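Local atomic coordinates of putative acetyltransferase (Nocardia farcinica, PDB entry 3D9W), a protein that probably transfers acetyl groups to arylamine substrates. Residues A[233-241]-A[252-263]. Numbering follows the deposited sequence.
Sequences HVLDGLTLI and RALTPGELPEVI
Leu238, in the turn of the strand-turn-strand 233-241, packs its CB and CD1 against the carbonyl oxygen of Leu254 and sends its CD2 methyl to Leu259 CD1 (3.8 Å), the two side chains meeting at about a right angle; its CD1 also rests beside the ring of Pro256. The main chain here is fixed by a hydrogen bond from Leu254 N to Leu238 O (2.8 Å). Two residues further along, past the non-hydrogen-bonded pair Thr239/Ala253, Leu240 and Arg252 form an antiparallel hydrogen-bonded pair, in which Leu240 N gives an almost straight bond to Arg252 O (178°). With CG anti to its own nitrogen (chi1 180°), Leu240 reaches the helix containing Leu259 and Val262 and meets Val262 tip to tip, CD2 to CG1 at 4.0 Å, while its CB packs on Leu254 CD1 (3.7 Å). Leu235, from the preceding strand, adds to this apolar cluster, its CD2 3.8 Å from Leu259 CD2. Glu258 OE2 lies at the edge of the Arg252 guanidinium, in its plane, in a salt bridge with NH1 (3.4 Å) whose hydrogen bond is weak. The 239-243/249-253 hairpin ends a four-stranded antiparallel sheet, and its edge strand runs on into a helix packed over the face bearing Leu235 and Leu240.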
loop_
_atom_site.group_PDB
_atom_site.type_symbol
_atom_site.label_atom_id
_atom_site.label_comp_id
_atom_site.label_asym_id
_atom_site.label_seq_id
_atom_site.Cartn_x
_atom_site.Cartn_y
_atom_site.Cartn_z
ATOM N N HIS A 233 -3.980 -9.747 -8.025
ATOM C CA HIS A 233 -5.420 -9.769 -8.214
ATOM C C HIS A 233 -5.948 -8.377 -7.935
ATOM O O HIS A 233 -5.440 -7.685 -7.063
ATOM C CB HIS A 233 -6.100 -10.729 -7.239
ATOM C CG HIS A 233 -5.782 -12.174 -7.468
ATOM N ND1 HIS A 233 -6.121 -12.841 -8.627
ATOM C CD2 HIS A 233 -5.183 -13.089 -6.670
ATOM C CE1 HIS A 233 -5.743 -14.103 -8.533
ATOM N NE2 HIS A 233 -5.172 -14.279 -7.355
ATOM N N VAL A 234 -6.975 -7.972 -8.673
ATOM C CA VAL A 234 -7.592 -6.665 -8.478
ATOM C C VAL A 234 -9.096 -6.707 -8.717
ATOM O O VAL A 234 -9.562 -7.260 -9.713
ATOM C CB VAL A 234 -6.995 -5.593 -9.429
ATOM C CG1 VAL A 234 -7.752 -4.275 -9.275
ATOM C CG2 VAL A 234 -5.530 -5.385 -9.128
ATOM N N LEU A 235 -9.850 -6.133 -7.784
ATOM C CA LEU A 235 -11.299 -6.041 -7.929
ATOM C C LEU A 235 -11.642 -4.557 -8.030
ATOM O O LEU A 235 -11.480 -3.814 -7.068
ATOM C CB LEU A 235 -12.039 -6.654 -6.740
ATOM C CG LEU A 235 -13.555 -6.487 -6.908
ATOM C CD1 LEU A 235 -14.020 -7.145 -8.204
ATOM C CD2 LEU A 235 -14.271 -7.094 -5.736
ATOM N N ASP A 236 -12.100 -4.136 -9.204
ATOM C CA ASP A 236 -12.452 -2.743 -9.457
ATOM C C ASP A 236 -13.937 -2.680 -9.824
ATOM O O ASP A 236 -14.305 -2.595 -11.002
ATOM C CB ASP A 236 -11.577 -2.203 -10.598
ATOM C CG ASP A 236 -11.747 -0.705 -10.822
ATOM O OD1 ASP A 236 -12.061 0.028 -9.853
ATOM O OD2 ASP A 236 -11.536 -0.263 -11.976
ATOM N N GLY A 237 -14.776 -2.717 -8.793
ATOM C CA GLY A 237 -16.211 -2.703 -8.989
ATOM C C GLY A 237 -16.616 -4.145 -9.189
ATOM O O GLY A 237 -16.528 -4.953 -8.269
ATOM N N LEU A 238 -17.053 -4.479 -10.398
ATOM C CA LEU A 238 -17.432 -5.850 -10.701
ATOM C C LEU A 238 -16.467 -6.428 -11.728
ATOM O O LEU A 238 -16.743 -7.446 -12.356
ATOM C CB LEU A 238 -18.860 -5.906 -11.234
ATOM C CG LEU A 238 -19.975 -5.562 -10.256
ATOM C CD1 LEU A 238 -21.288 -5.719 -10.983
ATOM C CD2 LEU A 238 -19.928 -6.473 -9.039
ATOM N N THR A 239 -15.328 -5.766 -11.897
ATOM C CA THR A 239 -14.316 -6.221 -12.843
ATOM C C THR A 239 -13.199 -6.877 -12.053
ATOM O O THR A 239 -12.576 -6.245 -11.203
ATOM C CB THR A 239 -13.752 -5.047 -13.652
ATOM O OG1 THR A 239 -14.831 -4.331 -14.250
ATOM C CG2 THR A 239 -12.843 -5.539 -14.743
ATOM N N LEU A 240 -12.963 -8.154 -12.318
ATOM C CA LEU A 240 -11.918 -8.880 -11.614
ATOM C C LEU A 240 -10.718 -9.071 -12.525
ATOM O O LEU A 240 -10.820 -9.659 -13.605
ATOM C CB LEU A 240 -12.438 -10.240 -11.144
ATOM C CG LEU A 240 -11.447 -11.124 -10.386
ATOM C CD1 LEU A 240 -10.932 -10.398 -9.168
ATOM C CD2 LEU A 240 -12.128 -12.407 -9.978
ATOM N N ILE A 241 -9.572 -8.572 -12.086
ATOM C CA ILE A 241 -8.367 -8.684 -12.881
ATOM C C ILE A 241 -7.282 -9.449 -12.163
ATOM O O ILE A 241 -7.117 -9.332 -10.952
ATOM C CB ILE A 241 -7.782 -7.313 -13.201
ATOM C CG1 ILE A 241 -8.906 -6.314 -13.472
ATOM C CG2 ILE A 241 -6.837 -7.429 -14.395
ATOM C CD1 ILE A 241 -8.433 -4.876 -13.558
ATOM N N ARG A 252 -12.533 -10.841 -15.622
ATOM C CA ARG A 252 -13.807 -11.495 -15.483
ATOM C C ARG A 252 -14.798 -10.416 -15.108
ATOM O O ARG A 252 -14.465 -9.504 -14.346
ATOM C CB ARG A 252 -13.722 -12.562 -14.381
ATOM C CG ARG A 252 -14.889 -13.541 -14.349
ATOM C CD ARG A 252 -14.412 -15.004 -14.258
ATOM N NE ARG A 252 -14.042 -15.400 -12.896
ATOM C CZ ARG A 252 -14.906 -15.617 -11.898
ATOM N NH1 ARG A 252 -16.217 -15.482 -12.096
ATOM N NH2 ARG A 252 -14.457 -15.972 -10.697
ATOM N N ALA A 253 -15.995 -10.507 -15.677
ATOM C CA ALA A 253 -17.061 -9.566 -15.381
ATOM C C ALA A 253 -17.949 -10.286 -14.371
ATOM O O ALA A 253 -18.655 -11.240 -14.708
ATOM C CB ALA A 253 -17.831 -9.242 -16.633
ATOM N N LEU A 254 -17.890 -9.827 -13.125
ATOM C CA LEU A 254 -18.646 -10.428 -12.038
ATOM C C LEU A 254 -20.047 -9.873 -11.802
ATOM O O LEU A 254 -20.400 -8.771 -12.252
ATOM C CB LEU A 254 -17.845 -10.312 -10.747
ATOM C CG LEU A 254 -16.482 -11.001 -10.788
ATOM C CD1 LEU A 254 -15.693 -10.671 -9.526
ATOM C CD2 LEU A 254 -16.674 -12.506 -10.919
ATOM N N THR A 255 -20.836 -10.671 -11.091
ATOM C CA THR A 255 -22.195 -10.318 -10.722
ATOM C C THR A 255 -22.129 -10.081 -9.221
ATOM O O THR A 255 -21.238 -10.614 -8.545
ATOM C CB THR A 255 -23.180 -11.461 -11.008
ATOM O OG1 THR A 255 -22.984 -12.523 -10.069
ATOM C CG2 THR A 255 -22.963 -11.999 -12.396
ATOM N N PRO A 256 -23.056 -9.272 -8.676
ATOM C CA PRO A 256 -23.053 -8.995 -7.239
ATOM C C PRO A 256 -23.015 -10.259 -6.398
ATOM O O PRO A 256 -22.254 -10.345 -5.441
ATOM C CB PRO A 256 -24.336 -8.202 -7.047
ATOM C CG PRO A 256 -24.437 -7.446 -8.332
ATOM C CD PRO A 256 -24.122 -8.507 -9.347
ATOM N N GLY A 257 -23.832 -11.242 -6.763
ATOM C CA GLY A 257 -23.870 -12.485 -6.017
ATOM C C GLY A 257 -22.540 -13.210 -5.958
ATOM O O GLY A 257 -22.299 -13.996 -5.049
ATOM N N GLU A 258 -21.672 -12.940 -6.928
ATOM C CA GLU A 258 -20.363 -13.576 -7.005
ATOM C C GLU A 258 -19.324 -12.931 -6.093
ATOM O O GLU A 258 -18.300 -13.540 -5.780
ATOM C CB GLU A 258 -19.835 -13.526 -8.444
ATOM C CG GLU A 258 -20.600 -14.331 -9.472
ATOM C CD GLU A 258 -19.950 -14.256 -10.850
ATOM O OE1 GLU A 258 -19.880 -13.137 -11.415
ATOM O OE2 GLU A 258 -19.501 -15.314 -11.365
ATOM N N LEU A 259 -19.591 -11.703 -5.666
ATOM C CA LEU A 259 -18.653 -10.976 -4.824
ATOM C C LEU A 259 -18.179 -11.657 -3.544
ATOM O O LEU A 259 -16.975 -11.784 -3.330
ATOM C CB LEU A 259 -19.208 -9.591 -4.509
ATOM C CG LEU A 259 -19.222 -8.633 -5.701
ATOM C CD1 LEU A 259 -19.922 -7.356 -5.311
ATOM C CD2 LEU A 259 -17.800 -8.348 -6.163
ATOM N N PRO A 260 -19.109 -12.112 -2.677
ATOM C CA PRO A 260 -18.719 -12.775 -1.425
ATOM C C PRO A 260 -17.621 -13.822 -1.548
ATOM O O PRO A 260 -16.627 -13.777 -0.828
ATOM C CB PRO A 260 -20.033 -13.372 -0.937
ATOM C CG PRO A 260 -21.004 -12.353 -1.352
ATOM C CD PRO A 260 -20.579 -12.048 -2.776
ATOM N N GLU A 261 -17.807 -14.759 -2.471
ATOM C CA GLU A 261 -16.843 -15.826 -2.676
ATOM C C GLU A 261 -15.498 -15.333 -3.169
ATOM O O GLU A 261 -14.458 -15.739 -2.653
ATOM C CB GLU A 261 -17.397 -16.856 -3.655
ATOM C CG GLU A 261 -16.377 -17.878 -4.082
ATOM C CD GLU A 261 -16.994 -19.203 -4.424
ATOM O OE1 GLU A 261 -17.525 -19.860 -3.517
ATOM O OE2 GLU A 261 -16.948 -19.592 -5.598
ATOM N N VAL A 262 -15.520 -14.469 -4.179
ATOM C CA VAL A 262 -14.290 -13.920 -4.743
ATOM C C VAL A 262 -13.509 -13.170 -3.676
ATOM O O VAL A 262 -12.291 -13.285 -3.594
ATOM C CB VAL A 262 -14.597 -12.956 -5.909
ATOM C CG1 VAL A 262 -13.382 -12.114 -6.230
ATOM C CG2 VAL A 262 -15.016 -13.749 -7.133
ATOM N N ILE A 263 -14.232 -12.418 -2.853
ATOM C CA ILE A 263 -13.643 -11.624 -1.793
ATOM C C ILE A 263 -13.026 -12.460 -0.676
ATOM O O ILE A 263 -12.066 -12.034 -0.039
ATOM C CB ILE A 263 -14.696 -10.664 -1.225
ATOM C CG1 ILE A 263 -15.060 -9.633 -2.295
ATOM C CG2 ILE A 263 -14.171 -9.965 0.023
ATOM C CD1 ILE A 263 -16.223 -8.755 -1.910
#